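Local coordinates for PROTEIN (hypothetical protein EF0366) (Enterococcus faecalis, PDB 1VPY), which is of unknown function but belongs to the DUF72 family, folds as a TIM alpha/beta barrel and binds zinc ions in the crystal, at residues 73-78 against 103-108; 133-138 against 147-152; 155-160 against 187-192; 239-244 against 251-256. All blocks are in the same frame, centred on the assembly; numbering follows the deposited sequence.

Contact 1: 73-78 against 103-108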
loop_
_atom_site.group_PDB
_atom_site.type_symbol
_atom_site.label_atom_id
_atom_site.label_comp_id
_atom_site.label_asym_id
_atom_site.label_seq_id
_atom_site.Cartn_x
_atom_site.Cartn_y
_atom_site.Cartn_z
ATOM N N PHE A 73 -0.566 -3.209 -10.058
ATOM C CA PHE A 73 -1.651 -2.674 -9.255
ATOM C C PHE A 73 -1.381 -2.946 -7.795
ATOM O O PHE A 73 -1.045 -4.070 -7.422
ATOM C CB PHE A 73 -2.967 -3.373 -9.594
ATOM C CG PHE A 73 -3.507 -3.066 -10.956
ATOM C CD1 PHE A 73 -3.088 -3.794 -12.066
ATOM C CD2 PHE A 73 -4.474 -2.082 -11.126
ATOM C CE1 PHE A 73 -3.607 -3.529 -13.326
ATOM C CE2 PHE A 73 -5.003 -1.813 -12.375
ATOM C CZ PHE A 73 -4.566 -2.535 -13.482
ATOM N N VAL A 74 -1.535 -1.922 -6.967
ATOM C CA VAL A 74 -1.650 -2.124 -5.537
ATOM C C VAL A 74 -3.136 -2.013 -5.247
ATOM O O VAL A 74 -3.735 -0.943 -5.389
ATOM C CB VAL A 74 -0.867 -1.088 -4.715
ATOM C CG1 VAL A 74 -1.175 -1.250 -3.225
ATOM C CG2 VAL A 74 0.633 -1.222 -4.972
HETATM N N MSE A 75 -3.727 -3.136 -4.864
HETATM C CA MSE A 75 -5.145 -3.209 -4.641
HETATM C C MSE A 75 -5.449 -3.103 -3.154
HETATM O O MSE A 75 -5.085 -3.978 -2.379
HETATM C CB MSE A 75 -5.672 -4.525 -5.212
HETATM C CG MSE A 75 -7.173 -4.567 -5.387
HETATM SE SE MSE A 75 -7.825 -3.160 -6.609
HETATM C CE MSE A 75 -6.509 -3.428 -8.167
ATOM N N LYS A 76 -6.105 -2.021 -2.751
ATOM C CA LYS A 76 -6.497 -1.872 -1.359
ATOM C C LYS A 76 -7.687 -2.786 -1.064
ATOM O O LYS A 76 -8.701 -2.727 -1.755
ATOM C CB LYS A 76 -6.828 -0.417 -1.044
ATOM C CG LYS A 76 -6.869 -0.119 0.450
ATOM C CD LYS A 76 -6.918 1.367 0.733
ATOM C CE LYS A 76 -6.895 1.591 2.234
ATOM N NZ LYS A 76 -7.305 2.956 2.607
ATOM N N VAL A 77 -7.553 -3.640 -0.053
ATOM C CA VAL A 77 -8.610 -4.595 0.320
ATOM C C VAL A 77 -9.866 -3.923 0.887
ATOM O O VAL A 77 -9.814 -2.786 1.376
ATOM C CB VAL A 77 -8.101 -5.670 1.330
ATOM C CG1 VAL A 77 -6.878 -6.385 0.782
ATOM C CG2 VAL A 77 -7.801 -5.051 2.680
ATOM N N TYR A 78 -10.986 -4.638 0.811
ATOM C CA TYR A 78 -12.264 -4.168 1.338
ATOM C C TYR A 78 -12.151 -3.721 2.805
ATOM O O TYR A 78 -11.522 -4.396 3.620
ATOM C CB TYR A 78 -13.340 -5.259 1.170
ATOM C CG TYR A 78 -14.720 -4.864 1.661
ATOM C CD1 TYR A 78 -15.423 -3.813 1.065
ATOM C CD2 TYR A 78 -15.326 -5.540 2.724
ATOM C CE1 TYR A 78 -16.692 -3.441 1.519
ATOM C CE2 TYR A 78 -16.589 -5.178 3.182
ATOM C CZ TYR A 78 -17.267 -4.129 2.576
ATOM O OH TYR A 78 -18.520 -3.766 3.022
ATOM N N GLU A 103 -12.873 -13.803 -5.178
ATOM C CA GLU A 103 -13.603 -14.176 -6.393
ATOM C C GLU A 103 -13.614 -13.023 -7.395
ATOM O O GLU A 103 -13.450 -13.235 -8.598
ATOM C CB GLU A 103 -15.038 -14.639 -6.079
ATOM N N SER A 104 -13.796 -11.803 -6.895
ATOM C CA SER A 104 -13.806 -10.623 -7.751
ATOM C C SER A 104 -12.398 -10.258 -8.192
ATOM O O SER A 104 -12.207 -9.731 -9.284
ATOM C CB SER A 104 -14.461 -9.437 -7.046
ATOM O OG SER A 104 -13.516 -8.669 -6.329
HETATM N N MSE A 105 -11.419 -10.550 -7.343
HETATM C CA MSE A 105 -10.021 -10.235 -7.642
HETATM C C MSE A 105 -9.324 -11.269 -8.509
HETATM O O MSE A 105 -8.151 -11.095 -8.854
HETATM C CB MSE A 105 -9.225 -10.021 -6.353
HETATM C CG MSE A 105 -9.586 -8.737 -5.636
HETATM SE SE MSE A 105 -9.286 -7.158 -6.757
HETATM C CE MSE A 105 -10.898 -6.080 -6.242
ATOM N N ALA A 106 -10.047 -12.331 -8.863
ATOM C CA ALA A 106 -9.497 -13.429 -9.661
ATOM C C ALA A 106 -8.759 -12.974 -10.928
ATOM O O ALA A 106 -7.621 -13.393 -11.139
ATOM C CB ALA A 106 -10.574 -14.475 -9.995
ATOM N N PRO A 107 -9.381 -12.109 -11.764
ATOM C CA PRO A 107 -8.703 -11.797 -13.022
ATOM C C PRO A 107 -7.397 -11.024 -12.829
ATOM O O PRO A 107 -6.525 -11.091 -13.687
ATOM C CB PRO A 107 -9.731 -10.939 -13.775
ATOM C CG PRO A 107 -11.023 -11.186 -13.092
ATOM C CD PRO A 107 -10.659 -11.386 -11.666
ATOM N N LEU A 108 -7.267 -10.301 -11.716
ATOM C CA LEU A 108 -6.016 -9.624 -11.382
ATOM C C LEU A 108 -4.970 -10.613 -10.853
ATOM O O LEU A 108 -3.806 -10.569 -11.253
ATOM C CB LEU A 108 -6.264 -8.483 -10.382
ATOM C CG LEU A 108 -5.060 -7.792 -9.730
ATOM C CD1 LEU A 108 -4.258 -6.985 -10.736
ATOM C CD2 LEU A 108 -5.526 -6.910 -8.593
#
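Phe73 and Met75 on barrel strand 72-76 face Leu108 and Met105 of 103-108, with the alpha carbons of Phe73 and Leu108 8.5 Å apart and those of Met75 and Met105 9.1 Å apart. Segment 103-108 covers the end of helix 94-104 and most of the short helix 106-109. Leu108 has the most surface buried here. Its two methyl branches divide the work. One meets the ring of Phe73, where Leu108 CD1 lies 3.6 Å from Phe73 CD1. The other turns to the methyl end of Met75, with Leu108 CD2 3.6 Å from Met75 CE. Met75 is a selenomethionine, as is Met105. The CG of Met75 stands anti to the backbone N (chi1 -164°), and the chain then bends twice, which brings CE round to Leu108. Met75 CG carries the other touch, to the selenium of Met105. Val60 of helix 57-65 packs on both Met105 and Leu108, and Phe117 of strand 114-120 lies against Met75 and Met105. All four touching residues are buried and apolar. The contact therefore rests on dispersion and the exclusion of water, and joins the outer side of the third barrel strand to the helical layer.

Contact 2: 133-138 against 147-152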
loop_
_atom_site.group_PDB
_atom_site.type_symbol
_atom_site.label_atom_id
_atom_site.label_comp_id
_atom_site.label_asym_id
_atom_site.label_seq_id
_atom_site.Cartn_x
_atom_site.Cartn_y
_atom_site.Cartn_z
ATOM N N ALA A 133 -3.139 -12.232 16.249
ATOM C CA ALA A 133 -3.859 -13.435 15.824
ATOM C C ALA A 133 -4.856 -13.168 14.689
ATOM O O ALA A 133 -5.312 -14.106 14.030
ATOM C CB ALA A 133 -4.562 -14.089 17.011
ATOM N N TYR A 134 -5.199 -11.898 14.474
ATOM C CA TYR A 134 -5.991 -11.505 13.312
ATOM C C TYR A 134 -5.115 -11.367 12.072
ATOM O O TYR A 134 -5.560 -11.667 10.964
ATOM C CB TYR A 134 -6.765 -10.203 13.556
ATOM C CG TYR A 134 -7.654 -9.808 12.390
ATOM C CD1 TYR A 134 -8.923 -10.367 12.239
ATOM C CD2 TYR A 134 -7.219 -8.890 11.434
ATOM C CE1 TYR A 134 -9.738 -10.024 11.170
ATOM C CE2 TYR A 134 -8.029 -8.537 10.357
ATOM C CZ TYR A 134 -9.285 -9.112 10.235
ATOM O OH TYR A 134 -10.095 -8.778 9.184
ATOM N N LEU A 135 -3.879 -10.901 12.258
ATOM C CA LEU A 135 -2.921 -10.808 11.154
ATOM C C LEU A 135 -2.564 -12.195 10.628
ATOM O O LEU A 135 -2.294 -12.368 9.438
ATOM C CB LEU A 135 -1.655 -10.052 11.571
ATOM C CG LEU A 135 -1.747 -8.548 11.854
ATOM C CD1 LEU A 135 -0.375 -7.974 12.169
ATOM C CD2 LEU A 135 -2.371 -7.795 10.700
ATOM N N GLN A 136 -2.581 -13.182 11.521
ATOM C CA GLN A 136 -2.385 -14.569 11.132
ATOM C C GLN A 136 -3.566 -15.066 10.309
ATOM O O GLN A 136 -3.376 -15.785 9.329
ATOM C CB GLN A 136 -2.135 -15.453 12.356
ATOM C CG GLN A 136 -0.801 -15.155 13.030
ATOM C CD GLN A 136 -0.544 -15.987 14.265
ATOM O OE1 GLN A 136 -1.460 -16.299 15.028
ATOM N NE2 GLN A 136 0.716 -16.338 14.481
ATOM N N LYS A 137 -4.777 -14.657 10.692
ATOM C CA LYS A 137 -5.982 -14.956 9.906
ATOM C C LYS A 137 -5.908 -14.347 8.501
ATOM O O LYS A 137 -6.337 -14.977 7.529
ATOM C CB LYS A 137 -7.262 -14.494 10.623
ATOM C CG LYS A 137 -7.635 -15.311 11.872
ATOM C CD LYS A 137 -9.120 -15.185 12.225
ATOM C CE LYS A 137 -9.447 -13.873 12.936
ATOM N NZ LYS A 137 -10.909 -13.566 12.866
ATOM N N ILE A 138 -5.361 -13.133 8.402
ATOM C CA ILE A 138 -5.140 -12.475 7.112
ATOM C C ILE A 138 -4.242 -13.334 6.224
ATOM O O ILE A 138 -4.554 -13.562 5.052
ATOM C CB ILE A 138 -4.496 -11.066 7.272
ATOM C CG1 ILE A 138 -5.444 -10.093 7.982
ATOM C CG2 ILE A 138 -4.054 -10.506 5.913
ATOM C CD1 ILE A 138 -6.621 -9.627 7.147
ATOM N N ILE A 147 0.971 -9.701 0.205
ATOM C CA ILE A 147 0.228 -8.802 1.087
ATOM C C ILE A 147 1.119 -7.695 1.646
ATOM O O ILE A 147 2.129 -7.964 2.299
ATOM C CB ILE A 147 -0.437 -9.562 2.259
ATOM C CG1 ILE A 147 -1.376 -10.659 1.746
ATOM C CG2 ILE A 147 -1.176 -8.599 3.176
ATOM C CD1 ILE A 147 -2.455 -10.180 0.786
ATOM N N ALA A 148 0.743 -6.450 1.369
ATOM C CA ALA A 148 1.399 -5.309 1.969
ATOM C C ALA A 148 0.545 -4.853 3.141
ATOM O O ALA A 148 -0.628 -4.502 2.971
ATOM C CB ALA A 148 1.572 -4.201 0.954
ATOM N N ILE A 149 1.129 -4.884 4.334
ATOM C CA ILE A 149 0.435 -4.495 5.564
ATOM C C ILE A 149 0.846 -3.068 5.916
ATOM O O ILE A 149 2.037 -2.740 5.914
ATOM C CB ILE A 149 0.812 -5.454 6.744
ATOM C CG1 ILE A 149 0.358 -6.902 6.479
ATOM C CG2 ILE A 149 0.338 -4.912 8.087
ATOM C CD1 ILE A 149 -1.134 -7.163 6.611
ATOM N N GLU A 150 -0.139 -2.220 6.199
ATOM C CA GLU A 150 0.122 -0.877 6.726
ATOM C C GLU A 150 -0.536 -0.649 8.084
ATOM O O GLU A 150 -1.687 -1.025 8.278
ATOM C CB GLU A 150 -0.344 0.197 5.752
ATOM C CG GLU A 150 0.199 1.558 6.110
ATOM C CD GLU A 150 -0.371 2.664 5.264
ATOM O OE1 GLU A 150 -0.445 2.506 4.023
ATOM O OE2 GLU A 150 -0.731 3.705 5.852
ATOM N N LEU A 151 0.200 -0.014 9.001
ATOM C CA LEU A 151 -0.281 0.291 10.360
ATOM C C LEU A 151 -0.266 1.803 10.647
ATOM O O LEU A 151 0.572 2.529 10.102
ATOM C CB LEU A 151 0.581 -0.435 11.401
ATOM C CG LEU A 151 1.043 -1.875 11.135
ATOM C CD1 LEU A 151 2.296 -2.194 11.919
ATOM C CD2 LEU A 151 -0.045 -2.888 11.430
ATOM N N ARG A 152 -1.196 2.264 11.496
ATOM C CA ARG A 152 -1.266 3.677 11.934
ATOM C C ARG A 152 -1.144 3.820 13.444
ATOM O O ARG A 152 -1.601 4.816 14.014
ATOM C CB ARG A 152 -2.578 4.359 11.510
ATOM C CG ARG A 152 -2.756 4.576 10.031
ATOM C CD ARG A 152 -3.405 5.920 9.714
ATOM N NE ARG A 152 -3.937 5.963 8.346
ATOM C CZ ARG A 152 -3.209 5.803 7.240
ATOM N NH1 ARG A 152 -1.906 5.577 7.320
ATOM N NH2 ARG A 152 -3.782 5.856 6.042
#
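Leu135 and Ile138 of helix 129-141 pack on Ile149 and Ile147 of strand 147-150, within the beta-alpha-beta unit formed by strand 114-120, this helix and this strand. It is one of the right-handed crossovers from which a TIM barrel is built. The helix and strand segments run nearly antiparallel, at 155°, with their axes 11.6 Å apart at closest approach. Early in the helical segment, the hydroxyl of Tyr134 is hydrogen-bonded to the carbonyl oxygen of Ile81. Leu135 comes next and points to the strand. Its CD2 branch lies 4.3 Å from Ile149 CD1. Phe168 and Met169 of helix 162-171 also pack on Leu135, so this side chain links two neighbouring helices. One turn after Tyr134, Ile138 returns to the strand. Its CG2 methyl faces both isoleucines. The strand also carries Glu150 on its other side, toward the barrel interior, where it forms salt bridges with Arg152 and Arg204. On the helix side, the Ile138 CG2 methyl is 4.4 Å from Ile147 CG2 and 4.5 Å from Ile149 CD1.

Contact 3: 155-160 against 187-192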
loop_
_atom_site.group_PDB
_atom_site.type_symbol
_atom_site.label_atom_id
_atom_site.label_comp_id
_atom_site.label_asym_id
_atom_site.label_seq_id
_atom_site.Cartn_x
_atom_site.Cartn_y
_atom_site.Cartn_z
ATOM N N SER A 155 2.519 1.683 18.727
ATOM C CA SER A 155 2.851 0.645 19.717
ATOM C C SER A 155 3.534 -0.551 19.054
ATOM O O SER A 155 4.388 -1.196 19.663
ATOM C CB SER A 155 1.626 0.203 20.532
ATOM O OG SER A 155 0.736 -0.592 19.763
ATOM N N TRP A 156 3.150 -0.827 17.807
ATOM C CA TRP A 156 3.843 -1.788 16.941
ATOM C C TRP A 156 5.324 -1.442 16.769
ATOM O O TRP A 156 6.142 -2.322 16.501
ATOM C CB TRP A 156 3.213 -1.810 15.547
ATOM C CG TRP A 156 1.786 -2.269 15.484
ATOM C CD1 TRP A 156 0.685 -1.490 15.260
ATOM C CD2 TRP A 156 1.304 -3.613 15.614
ATOM N NE1 TRP A 156 -0.450 -2.263 15.254
ATOM C CE2 TRP A 156 -0.100 -3.569 15.472
ATOM C CE3 TRP A 156 1.921 -4.850 15.845
ATOM C CZ2 TRP A 156 -0.897 -4.716 15.546
ATOM C CZ3 TRP A 156 1.125 -5.988 15.925
ATOM C CH2 TRP A 156 -0.268 -5.911 15.774
ATOM N N TYR A 157 5.649 -0.158 16.910
ATOM C CA TYR A 157 6.992 0.353 16.646
ATOM C C TYR A 157 7.805 0.667 17.900
ATOM O O TYR A 157 8.988 1.006 17.795
ATOM C CB TYR A 157 6.908 1.595 15.761
ATOM C CG TYR A 157 6.417 1.311 14.361
ATOM C CD1 TYR A 157 7.310 0.969 13.343
ATOM C CD2 TYR A 157 5.060 1.386 14.051
ATOM C CE1 TYR A 157 6.863 0.713 12.048
ATOM C CE2 TYR A 157 4.601 1.129 12.760
ATOM C CZ TYR A 157 5.509 0.795 11.763
ATOM O OH TYR A 157 5.055 0.545 10.488
ATOM N N GLN A 158 7.172 0.554 19.072
ATOM C CA GLN A 158 7.825 0.827 20.354
ATOM C C GLN A 158 9.090 -0.016 20.515
ATOM O O GLN A 158 9.083 -1.204 20.186
ATOM C CB GLN A 158 6.863 0.584 21.527
ATOM C CG GLN A 158 5.978 1.778 21.869
ATOM N N PRO A 159 10.182 0.604 21.012
ATOM C CA PRO A 159 11.481 -0.041 21.216
ATOM C C PRO A 159 11.397 -1.526 21.603
ATOM O O PRO A 159 12.051 -2.362 20.972
ATOM C CB PRO A 159 12.084 0.769 22.367
ATOM C CG PRO A 159 11.522 2.145 22.187
ATOM C CD PRO A 159 10.221 2.023 21.420
ATOM N N ASN A 160 10.585 -1.830 22.619
ATOM C CA ASN A 160 10.431 -3.184 23.167
ATOM C C ASN A 160 9.901 -4.214 22.181
ATOM O O ASN A 160 10.522 -5.256 21.971
ATOM C CB ASN A 160 9.494 -3.160 24.376
ATOM C CG ASN A 160 9.835 -2.062 25.355
ATOM O OD1 ASN A 160 10.845 -2.132 26.057
ATOM N ND2 ASN A 160 8.991 -1.035 25.408
ATOM N N ASN A 187 0.443 9.704 18.957
ATOM C CA ASN A 187 0.546 8.478 18.176
ATOM C C ASN A 187 1.559 8.626 17.030
ATOM O O ASN A 187 1.188 8.587 15.846
ATOM C CB ASN A 187 -0.838 8.066 17.655
ATOM C CG ASN A 187 -0.936 6.576 17.363
ATOM O OD1 ASN A 187 -0.297 5.755 18.027
ATOM N ND2 ASN A 187 -1.746 6.219 16.370
ATOM N N PRO A 188 2.848 8.799 17.380
ATOM C CA PRO A 188 3.836 9.111 16.350
ATOM C C PRO A 188 4.293 7.886 15.542
ATOM O O PRO A 188 5.265 7.214 15.916
ATOM C CB PRO A 188 4.990 9.736 17.149
ATOM C CG PRO A 188 4.872 9.165 18.520
ATOM C CD PRO A 188 3.451 8.711 18.725
ATOM N N VAL A 189 3.586 7.608 14.446
ATOM C CA VAL A 189 3.956 6.537 13.519
ATOM C C VAL A 189 5.211 6.941 12.742
ATOM O O VAL A 189 5.175 7.905 11.978
ATOM C CB VAL A 189 2.824 6.243 12.511
ATOM C CG1 VAL A 189 3.247 5.150 11.529
ATOM C CG2 VAL A 189 1.548 5.863 13.233
ATOM N N PRO A 190 6.317 6.195 12.909
ATOM C CA PRO A 190 7.561 6.675 12.314
ATOM C C PRO A 190 7.730 6.284 10.840
ATOM O O PRO A 190 6.937 5.513 10.301
ATOM C CB PRO A 190 8.644 6.024 13.185
ATOM C CG PRO A 190 7.971 4.875 13.897
ATOM C CD PRO A 190 6.500 4.899 13.585
ATOM N N PHE A 191 8.742 6.858 10.198
ATOM C CA PHE A 191 9.158 6.458 8.859
ATOM C C PHE A 191 10.276 5.436 9.049
ATOM O O PHE A 191 11.418 5.802 9.329
ATOM C CB PHE A 191 9.646 7.683 8.089
ATOM C CG PHE A 191 10.174 7.378 6.713
ATOM C CD1 PHE A 191 9.303 7.210 5.638
ATOM C CD2 PHE A 191 11.543 7.289 6.483
ATOM C CE1 PHE A 191 9.781 6.941 4.368
ATOM C CE2 PHE A 191 12.032 7.023 5.213
ATOM C CZ PHE A 191 11.145 6.850 4.150
ATOM N N TYR A 192 9.935 4.155 8.915
ATOM C CA TYR A 192 10.815 3.060 9.346
ATOM C C TYR A 192 11.276 2.176 8.183
ATOM O O TYR A 192 10.699 1.111 7.952
ATOM C CB TYR A 192 10.086 2.213 10.388
ATOM C CG TYR A 192 10.980 1.511 11.379
ATOM C CD1 TYR A 192 11.452 2.179 12.515
ATOM C CD2 TYR A 192 11.340 0.178 11.201
ATOM C CE1 TYR A 192 12.268 1.536 13.443
ATOM C CE2 TYR A 192 12.162 -0.475 12.120
ATOM C CZ TYR A 192 12.619 0.207 13.240
ATOM O OH TYR A 192 13.430 -0.432 14.157
#
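Tyr157 is the centre of this contact, and its ring meets Pro190, Tyr192 and Val189. Both segments are loops of the TIM barrel. Residues 155-160 lie between strand 147-150 and helix 162-171, and residues 187-192 lie between strands 175-180 and 201-205. The first kind of interaction is CH-pi. Pro190 CD sits over one face of the Tyr157 ring, 3.9 Å from its centroid and 21° off the ring normal. Pro190 CG lies beside it and also reaches the CB of Tyr157. The second kind is aromatic. The edge of Tyr157 is turned toward the face of Tyr192 in an offset edge-to-face pair, with centroids 5.9 Å apart and planes at 61°. The two side chains run antiparallel past one another, and Tyr157 CE1 comes to 3.9 Å from Tyr192 CB. The CG of Tyr192 stands anti to its own backbone N (chi1 -152°), which turns the ring so that its face looks to the edge of Tyr157. The third kind is plain apolar touch, from Val189 CG1 to Tyr157 CE2 at 4.4 Å. Met165 of helix 162-171 and Leu176 of strand 175-180 also pack on Tyr157, while Val162 and Leu166 of that helix cover Tyr192. The two loops thus meet through aromatic and proline surfaces, and the buried Tyr157 ring is held by contacts at its face and its edge.

Contact 4: 239-244 against 251-256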
loop_
_atom_site.group_PDB
_atom_site.type_symbol
_atom_site.label_atom_id
_atom_site.label_comp_id
_atom_site.label_asym_id
_atom_site.label_seq_id
_atom_site.Cartn_x
_atom_site.Cartn_y
_atom_site.Cartn_z
ATOM N N GLU A 239 16.529 9.138 -1.119
ATOM C CA GLU A 239 17.651 8.435 -0.480
ATOM C C GLU A 239 17.174 7.120 0.120
ATOM O O GLU A 239 17.813 6.085 -0.065
ATOM C CB GLU A 239 18.294 9.274 0.635
ATOM C CG GLU A 239 19.433 10.198 0.225
ATOM C CD GLU A 239 20.209 10.720 1.438
ATOM O OE1 GLU A 239 21.075 9.974 1.953
ATOM O OE2 GLU A 239 19.962 11.873 1.878
ATOM N N ALA A 240 16.050 7.176 0.834
ATOM C CA ALA A 240 15.491 6.018 1.527
ATOM C C ALA A 240 14.953 4.976 0.551
ATOM O O ALA A 240 15.138 3.769 0.753
ATOM C CB ALA A 240 14.415 6.450 2.505
ATOM N N VAL A 241 14.301 5.446 -0.511
ATOM C CA VAL A 241 13.802 4.570 -1.579
ATOM C C VAL A 241 14.952 3.796 -2.238
ATOM O O VAL A 241 14.860 2.573 -2.423
ATOM C CB VAL A 241 12.946 5.363 -2.619
ATOM C CG1 VAL A 241 12.916 4.678 -3.988
ATOM C CG2 VAL A 241 11.538 5.557 -2.097
ATOM N N LEU A 242 16.034 4.502 -2.571
ATOM C CA LEU A 242 17.234 3.866 -3.111
ATOM C C LEU A 242 17.846 2.877 -2.125
ATOM O O LEU A 242 18.158 1.748 -2.495
ATOM C CB LEU A 242 18.271 4.910 -3.505
ATOM C CG LEU A 242 18.117 5.603 -4.854
ATOM C CD1 LEU A 242 19.029 6.817 -4.872
ATOM C CD2 LEU A 242 18.438 4.663 -6.018
ATOM N N LYS A 243 18.005 3.299 -0.870
ATOM C CA LYS A 243 18.557 2.424 0.172
ATOM C C LYS A 243 17.746 1.124 0.299
ATOM O O LYS A 243 18.308 0.067 0.586
ATOM C CB LYS A 243 18.656 3.149 1.518
ATOM C CG LYS A 243 19.619 2.499 2.512
HETATM N N MSE A 244 16.438 1.205 0.062
HETATM C CA MSE A 244 15.576 0.022 0.086
HETATM C C MSE A 244 15.681 -0.839 -1.179
HETATM O O MSE A 244 15.613 -2.068 -1.096
HETATM C CB MSE A 244 14.124 0.409 0.347
HETATM C CG MSE A 244 13.832 0.879 1.769
HETATM SE SE MSE A 244 14.386 -0.347 3.230
HETATM C CE MSE A 244 16.183 0.438 3.708
ATOM N N VAL A 251 10.492 -2.472 -5.614
ATOM C CA VAL A 251 10.080 -1.384 -4.739
ATOM C C VAL A 251 8.915 -0.650 -5.382
ATOM O O VAL A 251 8.953 -0.309 -6.573
ATOM C CB VAL A 251 11.234 -0.398 -4.451
ATOM C CG1 VAL A 251 10.844 0.582 -3.351
ATOM C CG2 VAL A 251 12.474 -1.153 -4.042
ATOM N N GLY A 252 7.869 -0.442 -4.586
ATOM C CA GLY A 252 6.698 0.289 -5.013
ATOM C C GLY A 252 6.598 1.553 -4.205
ATOM O O GLY A 252 6.696 1.525 -2.978
ATOM N N VAL A 253 6.414 2.668 -4.897
ATOM C CA VAL A 253 6.235 3.951 -4.244
ATOM C C VAL A 253 4.891 4.575 -4.622
ATOM O O VAL A 253 4.616 4.829 -5.801
ATOM C CB VAL A 253 7.392 4.922 -4.567
ATOM C CG1 VAL A 253 7.182 6.250 -3.866
ATOM C CG2 VAL A 253 8.744 4.313 -4.166
ATOM N N ILE A 254 4.062 4.805 -3.603
ATOM C CA ILE A 254 2.758 5.423 -3.800
ATOM C C ILE A 254 2.705 6.786 -3.123
ATOM O O ILE A 254 2.838 6.897 -1.896
ATOM C CB ILE A 254 1.606 4.519 -3.276
ATOM C CG1 ILE A 254 1.520 3.205 -4.076
ATOM C CG2 ILE A 254 0.278 5.264 -3.262
ATOM C CD1 ILE A 254 1.478 3.343 -5.589
ATOM N N PHE A 255 2.524 7.824 -3.936
ATOM C CA PHE A 255 2.245 9.150 -3.413
ATOM C C PHE A 255 0.743 9.261 -3.171
ATOM O O PHE A 255 -0.057 9.203 -4.108
ATOM C CB PHE A 255 2.734 10.233 -4.381
ATOM C CG PHE A 255 4.230 10.404 -4.403
ATOM C CD1 PHE A 255 5.029 9.589 -5.205
ATOM C CD2 PHE A 255 4.841 11.374 -3.615
ATOM C CE1 PHE A 255 6.426 9.744 -5.215
ATOM C CE2 PHE A 255 6.226 11.547 -3.627
ATOM C CZ PHE A 255 7.021 10.730 -4.422
ATOM N N ASN A 256 0.367 9.389 -1.903
ATOM C CA ASN A 256 -1.032 9.428 -1.511
ATOM C C ASN A 256 -1.356 10.753 -0.808
ATOM O O ASN A 256 -2.389 10.905 -0.152
ATOM C CB ASN A 256 -1.337 8.212 -0.626
ATOM C CG ASN A 256 -2.802 8.103 -0.248
ATOM O OD1 ASN A 256 -3.695 8.315 -1.073
ATOM N ND2 ASN A 256 -3.056 7.767 1.008
#
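Val251, Val241 and Val253 have the most surface buried between helix 231-245 and strand 250-255. Val241 points from the helix to the strand and meets Val253 tip to tip, with the CG2 methyls of Val241 and Val253 3.7 Å apart. In both residues the branch anti to the carbonyl carbon does the touching. The CG1 methyl of Val241 lies a little farther off, 4.2 Å from Val253 CG2. Val251, two residues earlier on the same side of the strand, meets the helix farther along. Its CG2 touches the backbone, coming to 4.3 Å from the carbonyl carbon of Met244. The alpha carbons of Met244 and Val251 are 7.4 Å apart. Met244, a selenomethionine, starts toward the strand, but its chain then bends and carries the selenium and CE off from the strand. Strand 250-255 is the last of the eight barrel strands. It lies between strand 201-205 and strand 13-18, where the barrel closes. Phe203 from the first of these packs on Val241 and Met244, and Ile14 from the second packs on Val241 and Val251. Helix 260-273 covers the next outward residue, Phe255.

Overall arrangement
Contacts 1, 2 and 4 are buried, and each packs the helical layer, or the turn between two helices, on the outer side of a barrel strand: the third, fifth and eighth. They share one closed sheet but do not touch one another. Their chemistry is apolar: branched aliphatics in contacts 2 and 4, and selenomethionines, leucine and a phenylalanine ring in contact 1. Contact 3 is only partly buried, its centre about 18 Å from the centre of the chain, and joins two loops by aromatic and proline surfaces. It is also the bridge of the set. Leu151 of contact 2 packs on Trp156, and Phe191 meets Ala240 of contact 4. Contacts 1 and 3 lie on opposite sides of the chain's centre.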